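Local atomic coordinates of halohydrin epoxidase A (Corynebacterium sp., PDB entry 4Z9F), a protein that probably catalyses the reversible conversion of vicinal halohydrins to epoxides with release of hydrogen halide, acting as a lyase on a fold shared with short-chain dehydrogenases. Residues A72-V77 and A224-A229; P145-A150 and P183-T188; S189-E192 and L197-R200. The protein carries 1 engineered substitution. All coordinates share one frame; numbering follows the deposited sequence.

Contact 1 (A72-V77 and A224-A229); sequences AIDTIV and ASRRAA
Asp-74 OD1 meets Arg-226 NH2 at 3.2 Å, a salt bridge that ties strand 73-79 of the Rossmann-type parallel sheet to the turn after helix 213-224. Its hydrogen bond is weak, bent to 126° at the proton, and the carboxylate and guanidinium planes are 30° apart, so charge attraction probably contributes more than the bond itself. The long, extended arginine chain suits this place because it can reach from the turn to the strand. Two waters thicken the link. Water 1 sits in plane at the guanidinium edge, accepting from Arg-226 NE at 2.9 Å, with the carbonyls of Asp-74 and Ala-224 as possible acceptors for its own protons. Water 2 donates to Asp-74 OD1 and to Ala-224 O. Beside this polar patch the methyl of Ala-224 is small enough to nestle against Thr-75, with CB 3.3 Å from OG1. Farther out, Tyr-26 packs on both Ala-224 and Thr-75 and hydrogen-bonds Asp-74 OD2, helping to fix the carboxylate. The carboxylate gains a further hold from its neighbour: Thr-75 OG1 donates to Asp-74 OD2 at 2.6 Å on the anti side, 27° out of plane.

Contact 2 (P145-A150 and P183-T188); sequences PLYGPA and PTYFPT
The phenol rings of Tyr-147 and Tyr-185 face each other across the contact, one from a helix and one from a loop. One face of the Tyr-185 ring is covered by its own neighbour Thr-184, whose CG2 stands 3.7 Å above the ring centre; Phe-12 adds an edge-to-face ring contact to the same tyrosine. In the short-chain dehydrogenase fold, Tyr-147 opens the long helix 147-165, and together with Arg-151 it matches the Tyr-x-x-x-Arg pattern by which halohydrin dehalogenases depart from the Tyr-x-x-x-Lys of the oxidoreductases. The loop carrying Tyr-185 follows strand 170-177, where relatives line the halide and substrate pocket, so the meeting of the two rings probably lies at the active site.

Only the phenol ends touch. The OH atoms of Tyr-147 and Tyr-185 are 2.9 Å apart, and each oxygen also nears the other ring: Tyr-185 OH is 3.2 Å from Tyr-147 CZ, while Tyr-147 OH is 3.5 Å from Tyr-185 CZ. Tyrosine suits both places because its length bridges backbones whose closest CA atoms are 13.6 Å apart. With CG opposite the backbone N (chi1 180°), Tyr-147 projects from the first turn of its helix toward the loop. Its hydroxyl is hydrogen-bonded to Arg-151 NH1, the guanidinium one helical turn on, which helps to position it. On the Tyr-185 side, Thr-184 OG1 is hydrogen-bonded to Phe-12 N, which helps hold the residue that covers the Tyr-185 ring face. In the helix that presents Tyr-147, Ala-150 N donates to Leu-146 O at 3.3 Å.

Contact 3 (S189-E192 and L197-R200); sequences SDWE and LRER
A chi1 of -178° sets Trp-191 CG trans to N and sends its indole across the next helix, where Arg-198, its chain extended from CG to NE, runs beneath the ring at about a right angle. Arg-198 CG lies over the face of the six-membered ring, 3.9 Å from its centroid, a CH-pi contact. Farther along, the guanidinium lies flat on the indole, planes 19° apart, with CZ 4.6 Å from the five-membered ring centroid in an off-centre cation-pi contact. The same group grips the Trp-191 carbonyl side-on. NE donates to O at 3.0 Å, nearly straight at 160°, and NH2 donates to that same O at 3.3 Å; the oxygen sits in the guanidinium plane, so the two bonds fix the group's rotation. The helices joined here, 188-193 and 195-204, follow each other after strand 170-177, in the region that in short-chain dehydrogenases commonly borders the substrate pocket, and probably does so here. Arginine suits this surface position, since its aliphatic part packs on the indole while its guanidinium hydrogen-bonds the carbonyl. On the inner side, branched Leu-197 lays CG 4.0 Å from Trp-191 CE3. Its CD2 reaches back to Asp-190 CB at 3.9 Å.

Along the chain, contacts 2 and 3 come in series, and both are nested within the loop closed by contact 1. Contact 1 lies on the opposite side of the chain's centre, about 25 Å from contact 2 and about 34 Å from contact 3, centre to centre; it belongs to the parallel sheet and the end of helix 213-224. Contacts 2 and 3 are neighbours, with centres about 16 Å apart, and touch through Phe-186 CE1, which packs 3.7 Å from Leu-197 CD1. Segment 183-188 runs directly into the helix holding 189-192. The surface helix pair therefore packs against the loop that carries Tyr-185, whereas contact 1 joins a central strand to a turn far away in sequence.

Contact 1 (A72-V77 and A224-A229)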
ATOM      1  N   ALA C  72       9.017 -31.798 -16.687  1.00 32.42           N
ATOM      2  CA  ALA C  72       8.611 -30.877 -15.630  1.00 28.43           C
ATOM      3  C   ALA C  72       8.539 -29.462 -16.181  1.00 28.09           C
ATOM      4  O   ALA C  72       9.333 -29.086 -17.050  1.00 28.47           O
ATOM      5  CB  ALA C  72       9.581 -30.920 -14.441  1.00 29.93           C
ATOM      6  N   ILE C  73       7.590 -28.684 -15.665  1.00 28.12           N
ATOM      7  CA  ILE C  73       7.461 -27.269 -16.009  1.00 22.32           C
ATOM      8  C   ILE C  73       8.306 -26.461 -15.029  1.00 27.04           C
ATOM      9  O   ILE C  73       8.109 -26.551 -13.811  1.00 27.04           O
ATOM     10  CB  ILE C  73       5.993 -26.817 -15.967  1.00 24.76           C
ATOM     11  CG1 ILE C  73       5.155 -27.602 -16.971  1.00 18.78           C
ATOM     12  CG2 ILE C  73       5.868 -25.313 -16.287  1.00 24.40           C
ATOM     13  CD1 ILE C  73       3.672 -27.350 -16.816  1.00 25.46           C
ATOM     14  N   ASP C  74       9.237 -25.663 -15.557  1.00 21.83           N
ATOM     15  CA  ASP C  74      10.080 -24.802 -14.736  1.00 22.58           C
ATOM     16  C   ASP C  74       9.411 -23.462 -14.439  1.00 21.98           C
ATOM     17  O   ASP C  74       9.527 -22.948 -13.321  1.00 20.79           O
ATOM     18  CB  ASP C  74      11.430 -24.572 -15.435  1.00 23.23           C
ATOM     19  CG  ASP C  74      12.295 -23.509 -14.748  1.00 26.09           C
ATOM     20  OD1 ASP C  74      13.214 -23.885 -13.976  1.00 26.66           O
ATOM     21  OD2 ASP C  74      12.088 -22.292 -15.007  1.00 22.46           O
ATOM     22  N   THR C  75       8.717 -22.891 -15.424  1.00 21.52           N
ATOM     23  CA  THR C  75       8.111 -21.571 -15.301  1.00 23.04           C
ATOM     24  C   THR C  75       6.784 -21.531 -16.041  1.00 22.65           C
ATOM     25  O   THR C  75       6.666 -22.046 -17.161  1.00 20.88           O
ATOM     26  CB  THR C  75       9.046 -20.482 -15.854  1.00 19.65           C
ATOM     27  OG1 THR C  75      10.262 -20.467 -15.097  1.00 23.16           O
ATOM     28  CG2 THR C  75       8.375 -19.109 -15.798  1.00 18.12           C
ATOM     29  N   ILE C  76       5.777 -20.944 -15.399  1.00 21.30           N
ATOM     30  CA  ILE C  76       4.514 -20.619 -16.042  1.00 19.54           C
ATOM     31  C   ILE C  76       4.410 -19.095 -16.066  1.00 23.12           C
ATOM     32  O   ILE C  76       4.533 -18.446 -15.020  1.00 18.57           O
ATOM     33  CB  ILE C  76       3.312 -21.246 -15.315  1.00 23.06           C
ATOM     34  CG1 ILE C  76       3.443 -22.776 -15.263  1.00 18.77           C
ATOM     35  CG2 ILE C  76       2.000 -20.828 -15.984  1.00 22.99           C
ATOM     36  CD1 ILE C  76       2.383 -23.443 -14.414  1.00 21.88           C
ATOM     37  N   VAL C  77       4.234 -18.526 -17.255  1.00 22.06           N
ATOM     38  CA  VAL C  77       3.888 -17.117 -17.404  1.00 20.29           C
ATOM     39  C   VAL C  77       2.398 -17.056 -17.684  1.00 22.63           C
ATOM     40  O   VAL C  77       1.947 -17.396 -18.784  1.00 20.49           O
ATOM     41  CB  VAL C  77       4.686 -16.432 -18.519  1.00 18.84           C
ATOM     42  CG1 VAL C  77       4.195 -14.997 -18.681  1.00 21.90           C
ATOM     43  CG2 VAL C  77       6.165 -16.438 -18.204  1.00 19.13           C
ATOM     44  N   ALA C 224      12.398 -16.217 -13.431  1.00 22.30           N
ATOM     45  CA  ALA C 224      12.406 -17.651 -13.731  1.00 21.08           C
ATOM     46  C   ALA C 224      13.677 -18.350 -13.268  1.00 20.95           C
ATOM     47  O   ALA C 224      13.654 -19.570 -13.068  1.00 21.76           O
ATOM     48  CB  ALA C 224      12.222 -17.876 -15.236  1.00 19.75           C
ATOM     49  N   SER C 225      14.779 -17.609 -13.097  1.00 18.04           N
ATOM     50  CA  SER C 225      16.061 -18.180 -12.687  1.00 21.48           C
ATOM     51  C   SER C 225      16.075 -18.612 -11.227  1.00 22.63           C
ATOM     52  O   SER C 225      16.927 -19.422 -10.841  1.00 24.17           O
ATOM     53  CB  SER C 225      17.186 -17.162 -12.897  1.00 24.69           C
ATOM     54  OG  SER C 225      17.249 -16.237 -11.809  1.00 24.13           O
ATOM     55  N   ARG C 226      15.183 -18.058 -10.410  1.00 18.63           N
ATOM     56  CA  ARG C 226      15.077 -18.282  -8.968  1.00 18.39           C
ATOM     57  C   ARG C 226      16.318 -17.813  -8.203  1.00 22.48           C
ATOM     58  O   ARG C 226      16.458 -18.118  -7.008  1.00 25.82           O
ATOM     59  CB  ARG C 226      14.783 -19.760  -8.642  1.00 22.68           C
ATOM     60  CG  ARG C 226      13.647 -20.379  -9.469  1.00 21.17           C
ATOM     61  CD  ARG C 226      13.309 -21.832  -9.028  1.00 23.70           C
ATOM     62  NE  ARG C 226      12.718 -22.626 -10.115  1.00 25.61           N
ATOM     63  CZ  ARG C 226      12.482 -23.942 -10.061  1.00 30.51           C
ATOM     64  NH1 ARG C 226      12.767 -24.635  -8.959  1.00 24.07           N
ATOM     65  NH2 ARG C 226      11.964 -24.572 -11.114  1.00 25.81           N
ATOM     66  N   ARG C 227      17.217 -17.063  -8.847  1.00 21.66           N
ATOM     67  CA  ARG C 227      18.437 -16.615  -8.185  1.00 19.67           C
ATOM     68  C   ARG C 227      18.166 -15.641  -7.044  1.00 18.51           C
ATOM     69  O   ARG C 227      19.025 -15.494  -6.170  1.00 19.10           O
ATOM     70  CB  ARG C 227      19.393 -15.969  -9.194  1.00 20.93           C
ATOM     71  CG  ARG C 227      19.930 -16.956 -10.239  1.00 22.00           C
ATOM     72  CD  ARG C 227      21.215 -16.451 -10.891  1.00 27.55           C
ATOM     73  NE  ARG C 227      21.014 -15.160 -11.525  1.00 33.25           N
ATOM     74  CZ  ARG C 227      21.681 -14.052 -11.226  1.00 28.19           C
ATOM     75  NH1 ARG C 227      22.642 -14.057 -10.307  1.00 28.43           N
ATOM     76  NH2 ARG C 227      21.393 -12.933 -11.872  1.00 33.17           N
ATOM     77  N   ALA C 228      17.013 -14.963  -7.045  1.00 20.40           N
ATOM     78  CA  ALA C 228      16.651 -14.053  -5.962  1.00 20.80           C
ATOM     79  C   ALA C 228      15.338 -14.499  -5.340  1.00 20.45           C
ATOM     80  O   ALA C 228      14.437 -13.689  -5.112  1.00 21.18           O
ATOM     81  CB  ALA C 228      16.547 -12.609  -6.463  1.00 19.14           C
ATOM     82  N   ALA C 229      15.231 -15.789  -5.038  1.00 17.98           N
ATOM     83  CA  ALA C 229      14.023 -16.399  -4.490  1.00 16.73           C
ATOM     84  C   ALA C 229      13.348 -15.612  -3.361  1.00 17.25           C
ATOM     85  O   ALA C 229      12.117 -15.617  -3.294  1.00 17.82           O
ATOM     86  CB  ALA C 229      14.338 -17.813  -3.997  1.00 20.46           C
TER
HETATM   87  O   HOH W   1      11.579 -21.164 -12.312  1.00 21.86           O
HETATM   88  O   HOH W   2      15.131 -22.018 -13.057  1.00 24.57           O

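Contact 2 (P145-A150 and P183-T188)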
ATOM      1  N   PRO C 145     -12.826   0.619 -14.163  1.00 21.06           N
ATOM      2  CA  PRO C 145     -13.543   0.245 -12.935  1.00 21.97           C
ATOM      3  C   PRO C 145     -14.007  -1.202 -12.881  1.00 19.68           C
ATOM      4  O   PRO C 145     -14.527  -1.623 -11.839  1.00 21.63           O
ATOM      5  CB  PRO C 145     -14.743   1.194 -12.931  1.00 22.65           C
ATOM      6  CG  PRO C 145     -15.039   1.377 -14.411  1.00 23.83           C
ATOM      7  CD  PRO C 145     -13.723   1.276 -15.138  1.00 22.29           C
ATOM      8  N   LEU C 146     -13.878  -1.964 -13.961  1.00 23.51           N
ATOM      9  CA  LEU C 146     -14.147  -3.396 -13.930  1.00 22.46           C
ATOM     10  C   LEU C 146     -12.886  -4.212 -14.129  1.00 22.58           C
ATOM     11  O   LEU C 146     -12.674  -5.208 -13.425  1.00 21.40           O
ATOM     12  CB  LEU C 146     -15.175  -3.770 -15.004  1.00 21.25           C
ATOM     13  CG  LEU C 146     -16.542  -3.109 -14.808  1.00 23.29           C
ATOM     14  CD1 LEU C 146     -17.436  -3.385 -15.998  1.00 24.60           C
ATOM     15  CD2 LEU C 146     -17.183  -3.602 -13.517  1.00 27.89           C
ATOM     16  N   TYR C 147     -12.054  -3.767 -15.072  1.00 20.84           N
ATOM     17  CA  TYR C 147     -10.735  -4.342 -15.324  1.00 20.35           C
ATOM     18  C   TYR C 147      -9.827  -4.229 -14.106  1.00 21.90           C
ATOM     19  O   TYR C 147      -9.067  -5.155 -13.803  1.00 19.68           O
ATOM     20  CB  TYR C 147     -10.124  -3.617 -16.522  1.00 19.69           C
ATOM     21  CG  TYR C 147      -8.742  -4.008 -17.005  1.00 18.70           C
ATOM     22  CD1 TYR C 147      -7.627  -3.267 -16.641  1.00 22.05           C
ATOM     23  CD2 TYR C 147      -8.563  -5.042 -17.909  1.00 22.55           C
ATOM     24  CE1 TYR C 147      -6.364  -3.582 -17.120  1.00 20.52           C
ATOM     25  CE2 TYR C 147      -7.308  -5.372 -18.387  1.00 21.18           C
ATOM     26  CZ  TYR C 147      -6.209  -4.633 -17.993  1.00 20.82           C
ATOM     27  OH  TYR C 147      -4.949  -4.939 -18.463  1.00 20.76           O
ATOM     28  N   GLY C 148      -9.870  -3.095 -13.407  1.00 18.26           N
ATOM     29  CA  GLY C 148      -9.082  -2.920 -12.209  1.00 18.50           C
ATOM     30  C   GLY C 148      -9.385  -3.968 -11.152  1.00 19.22           C
ATOM     31  O   GLY C 148      -8.485  -4.677 -10.691  1.00 20.64           O
ATOM     32  N   PRO C 149     -10.647  -4.053 -10.712  1.00 20.68           N
ATOM     33  CA  PRO C 149     -11.016  -5.109  -9.751  1.00 18.35           C
ATOM     34  C   PRO C 149     -10.544  -6.502 -10.148  1.00 23.06           C
ATOM     35  O   PRO C 149      -9.996  -7.231  -9.310  1.00 19.34           O
ATOM     36  CB  PRO C 149     -12.543  -5.003  -9.720  1.00 18.78           C
ATOM     37  CG  PRO C 149     -12.771  -3.526  -9.870  1.00 20.62           C
ATOM     38  CD  PRO C 149     -11.732  -3.066 -10.868  1.00 18.91           C
ATOM     39  N   ALA C 150     -10.723  -6.881 -11.412  1.00 18.67           N
ATOM     40  CA  ALA C 150     -10.292  -8.210 -11.845  1.00 18.51           C
ATOM     41  C   ALA C 150      -8.775  -8.377 -11.743  1.00 20.19           C
ATOM     42  O   ALA C 150      -8.286  -9.433 -11.316  1.00 20.20           O
ATOM     43  CB  ALA C 150     -10.783  -8.471 -13.269  1.00 21.02           C
ATOM     44  N   PRO C 183       2.041  -5.392 -28.039  1.00 22.77           N
ATOM     45  CA  PRO C 183       1.038  -5.307 -29.117  1.00 21.39           C
ATOM     46  C   PRO C 183      -0.374  -5.039 -28.643  1.00 21.77           C
ATOM     47  O   PRO C 183      -1.203  -4.608 -29.456  1.00 24.67           O
ATOM     48  CB  PRO C 183       1.135  -6.683 -29.791  1.00 23.78           C
ATOM     49  CG  PRO C 183       1.577  -7.579 -28.691  1.00 21.98           C
ATOM     50  CD  PRO C 183       2.593  -6.757 -27.931  1.00 20.17           C
ATOM     51  N   THR C 184      -0.691  -5.277 -27.368  1.00 20.54           N
ATOM     52  CA  THR C 184      -2.052  -5.031 -26.917  1.00 20.28           C
ATOM     53  C   THR C 184      -2.275  -3.555 -26.603  1.00 20.00           C
ATOM     54  O   THR C 184      -3.147  -2.913 -27.194  1.00 19.88           O
ATOM     55  CB  THR C 184      -2.381  -5.897 -25.701  1.00 23.13           C
ATOM     56  OG1 THR C 184      -2.275  -7.275 -26.073  1.00 19.87           O
ATOM     57  CG2 THR C 184      -3.798  -5.619 -25.244  1.00 24.85           C
ATOM     58  N   TYR C 185      -1.473  -2.986 -25.697  1.00 19.51           N
ATOM     59  CA  TYR C 185      -1.787  -1.659 -25.178  1.00 20.13           C
ATOM     60  C   TYR C 185      -0.921  -0.539 -25.736  1.00 21.35           C
ATOM     61  O   TYR C 185      -1.385   0.603 -25.782  1.00 20.65           O
ATOM     62  CB  TYR C 185      -1.685  -1.657 -23.653  1.00 23.60           C
ATOM     63  CG  TYR C 185      -2.792  -2.456 -23.003  1.00 23.44           C
ATOM     64  CD1 TYR C 185      -4.120  -2.076 -23.147  1.00 23.41           C
ATOM     65  CD2 TYR C 185      -2.509  -3.584 -22.250  1.00 25.88           C
ATOM     66  CE1 TYR C 185      -5.142  -2.801 -22.558  1.00 27.46           C
ATOM     67  CE2 TYR C 185      -3.524  -4.321 -21.659  1.00 24.94           C
ATOM     68  CZ  TYR C 185      -4.838  -3.912 -21.809  1.00 27.14           C
ATOM     69  OH  TYR C 185      -5.868  -4.623 -21.218  1.00 30.99           O
ATOM     70  N   PHE C 186       0.318  -0.815 -26.143  1.00 19.35           N
ATOM     71  CA  PHE C 186       1.227   0.216 -26.647  1.00 19.54           C
ATOM     72  C   PHE C 186       2.044  -0.353 -27.800  1.00 20.83           C
ATOM     73  O   PHE C 186       3.264  -0.518 -27.697  1.00 20.58           O
ATOM     74  CB  PHE C 186       2.147   0.730 -25.537  1.00 23.80           C
ATOM     75  CG  PHE C 186       1.427   1.459 -24.441  1.00 25.13           C
ATOM     76  CD1 PHE C 186       1.080   2.796 -24.585  1.00 23.84           C
ATOM     77  CD2 PHE C 186       1.098   0.811 -23.262  1.00 21.60           C
ATOM     78  CE1 PHE C 186       0.396   3.470 -23.574  1.00 24.83           C
ATOM     79  CE2 PHE C 186       0.420   1.489 -22.240  1.00 23.60           C
ATOM     80  CZ  PHE C 186       0.076   2.816 -22.402  1.00 23.13           C
ATOM     81  N   PRO C 187       1.399  -0.669 -28.917  1.00 19.85           N
ATOM     82  CA  PRO C 187       2.158  -1.181 -30.062  1.00 25.10           C
ATOM     83  C   PRO C 187       3.126  -0.121 -30.574  1.00 25.78           C
ATOM     84  O   PRO C 187       2.935   1.082 -30.370  1.00 23.43           O
ATOM     85  CB  PRO C 187       1.074  -1.524 -31.089  1.00 23.03           C
ATOM     86  CG  PRO C 187      -0.083  -0.656 -30.728  1.00 25.14           C
ATOM     87  CD  PRO C 187      -0.032  -0.521 -29.228  1.00 22.06           C
ATOM     88  N   THR C 188       4.210  -0.585 -31.201  1.00 19.70           N
ATOM     89  CA  THR C 188       5.196   0.345 -31.737  1.00 20.89           C
ATOM     90  C   THR C 188       4.557   1.351 -32.688  1.00 21.15           C
ATOM     91  O   THR C 188       4.924   2.532 -32.687  1.00 23.71           O
ATOM     92  CB  THR C 188       6.321  -0.434 -32.429  1.00 27.72           C
ATOM     93  OG1 THR C 188       7.040  -1.175 -31.436  1.00 30.13           O
ATOM     94  CG2 THR C 188       7.289   0.506 -33.124  1.00 27.68           C
TER

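Contact 3 (S189-E192 and L197-R200)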
ATOM      1  N   SER C 189       3.564   0.913 -33.471  1.00 20.26           N
ATOM      2  CA  SER C 189       2.927   1.805 -34.437  1.00 22.16           C
ATOM      3  C   SER C 189       2.251   3.000 -33.767  1.00 22.58           C
ATOM      4  O   SER C 189       2.223   4.095 -34.342  1.00 24.03           O
ATOM      5  CB  SER C 189       1.906   1.032 -35.261  1.00 26.80           C
ATOM      6  OG  SER C 189       1.014   0.376 -34.383  1.00 31.03           O
ATOM      7  N   ASP C 190       1.690   2.815 -32.567  1.00 19.70           N
ATOM      8  CA  ASP C 190       1.118   3.954 -31.846  1.00 20.25           C
ATOM      9  C   ASP C 190       2.191   4.959 -31.465  1.00 20.36           C
ATOM     10  O   ASP C 190       1.982   6.177 -31.564  1.00 18.50           O
ATOM     11  CB  ASP C 190       0.386   3.484 -30.582  1.00 21.29           C
ATOM     12  CG  ASP C 190      -0.973   2.884 -30.872  1.00 27.27           C
ATOM     13  OD1 ASP C 190      -1.647   2.452 -29.902  1.00 28.95           O
ATOM     14  OD2 ASP C 190      -1.386   2.857 -32.048  1.00 31.38           O
ATOM     15  N   TRP C 191       3.342   4.470 -31.001  1.00 15.79           N
ATOM     16  CA  TRP C 191       4.443   5.373 -30.698  1.00 19.28           C
ATOM     17  C   TRP C 191       4.917   6.078 -31.954  1.00 19.09           C
ATOM     18  O   TRP C 191       5.246   7.269 -31.925  1.00 20.62           O
ATOM     19  CB  TRP C 191       5.605   4.605 -30.062  1.00 18.73           C
ATOM     20  CG  TRP C 191       6.709   5.532 -29.708  1.00 19.14           C
ATOM     21  CD1 TRP C 191       7.822   5.808 -30.449  1.00 18.68           C
ATOM     22  CD2 TRP C 191       6.784   6.356 -28.540  1.00 19.40           C
ATOM     23  NE1 TRP C 191       8.600   6.739 -29.802  1.00 23.53           N
ATOM     24  CE2 TRP C 191       7.983   7.098 -28.632  1.00 20.67           C
ATOM     25  CE3 TRP C 191       5.959   6.534 -27.425  1.00 18.73           C
ATOM     26  CZ2 TRP C 191       8.383   7.999 -27.642  1.00 24.18           C
ATOM     27  CZ3 TRP C 191       6.352   7.429 -26.445  1.00 20.57           C
ATOM     28  CH2 TRP C 191       7.557   8.150 -26.556  1.00 20.47           C
ATOM     29  N   GLU C 192       4.943   5.349 -33.072  1.00 20.78           N
ATOM     30  CA  GLU C 192       5.413   5.899 -34.339  1.00 25.11           C
ATOM     31  C   GLU C 192       4.439   6.925 -34.903  1.00 25.06           C
ATOM     32  O   GLU C 192       4.862   7.940 -35.473  1.00 24.46           O
ATOM     33  CB  GLU C 192       5.623   4.766 -35.349  1.00 25.45           C
ATOM     34  CG  GLU C 192       6.782   3.820 -35.022  1.00 28.89           C
ATOM     35  CD  GLU C 192       8.087   4.553 -34.773  1.00 39.88           C
ATOM     36  OE1 GLU C 192       8.719   4.317 -33.722  1.00 41.55           O
ATOM     37  OE2 GLU C 192       8.483   5.376 -35.627  1.00 46.43           O
ATOM     38  N   LEU C 197       0.599  10.251 -27.755  1.00 21.63           N
ATOM     39  CA  LEU C 197       1.208   9.256 -26.873  1.00 19.42           C
ATOM     40  C   LEU C 197       2.564   9.730 -26.368  1.00 20.71           C
ATOM     41  O   LEU C 197       2.871   9.618 -25.176  1.00 19.32           O
ATOM     42  CB  LEU C 197       1.341   7.913 -27.599  1.00 22.45           C
ATOM     43  CG  LEU C 197       1.979   6.763 -26.816  1.00 21.58           C
ATOM     44  CD1 LEU C 197       1.309   6.540 -25.468  1.00 19.90           C
ATOM     45  CD2 LEU C 197       1.978   5.467 -27.627  1.00 19.14           C
ATOM     46  N   ARG C 198       3.400  10.247 -27.275  1.00 19.71           N
ATOM     47  CA  ARG C 198       4.702  10.767 -26.876  1.00 19.52           C
ATOM     48  C   ARG C 198       4.561  11.846 -25.815  1.00 20.88           C
ATOM     49  O   ARG C 198       5.336  11.884 -24.843  1.00 20.78           O
ATOM     50  CB  ARG C 198       5.430  11.328 -28.097  1.00 21.76           C
ATOM     51  CG  ARG C 198       5.574  10.344 -29.224  1.00 26.44           C
ATOM     52  CD  ARG C 198       6.413  10.928 -30.339  1.00 24.95           C
ATOM     53  NE  ARG C 198       6.676   9.892 -31.325  1.00 27.83           N
ATOM     54  CZ  ARG C 198       7.667   9.935 -32.202  1.00 29.28           C
ATOM     55  NH1 ARG C 198       8.493  10.977 -32.217  1.00 26.93           N
ATOM     56  NH2 ARG C 198       7.830   8.938 -33.060  1.00 32.89           N
ATOM     57  N   GLU C 199       3.601  12.757 -26.009  1.00 20.70           N
ATOM     58  CA  GLU C 199       3.368  13.828 -25.048  1.00 22.43           C
ATOM     59  C   GLU C 199       2.981  13.267 -23.688  1.00 23.43           C
ATOM     60  O   GLU C 199       3.495  13.703 -22.653  1.00 22.81           O
ATOM     61  CB  GLU C 199       2.269  14.758 -25.559  1.00 26.59           C
ATOM     62  CG  GLU C 199       2.681  15.670 -26.703  1.00 34.06           C
ATOM     63  CD  GLU C 199       1.785  16.902 -26.789  1.00 42.94           C
ATOM     64  OE1 GLU C 199       0.550  16.723 -26.889  1.00 40.30           O
ATOM     65  OE2 GLU C 199       2.308  18.041 -26.746  1.00 41.72           O
ATOM     66  N   ARG C 200       2.066  12.296 -23.681  1.00 18.05           N
ATOM     67  CA  ARG C 200       1.582  11.712 -22.436  1.00 20.76           C
ATOM     68  C   ARG C 200       2.697  10.979 -21.700  1.00 22.31           C
ATOM     69  O   ARG C 200       2.818  11.084 -20.472  1.00 22.35           O
ATOM     70  CB  ARG C 200       0.418  10.773 -22.752  1.00 21.94           C
ATOM     71  CG  ARG C 200      -0.119   9.981 -21.580  1.00 27.29           C
ATOM     72  CD  ARG C 200      -1.135   8.977 -22.087  1.00 28.67           C
ATOM     73  NE  ARG C 200      -1.487   7.983 -21.079  1.00 38.04           N
ATOM     74  CZ  ARG C 200      -2.022   6.797 -21.355  1.00 34.29           C
ATOM     75  NH1 ARG C 200      -2.263   6.451 -22.621  1.00 32.58           N
ATOM     76  NH2 ARG C 200      -2.312   5.957 -20.366  1.00 36.23           N
TER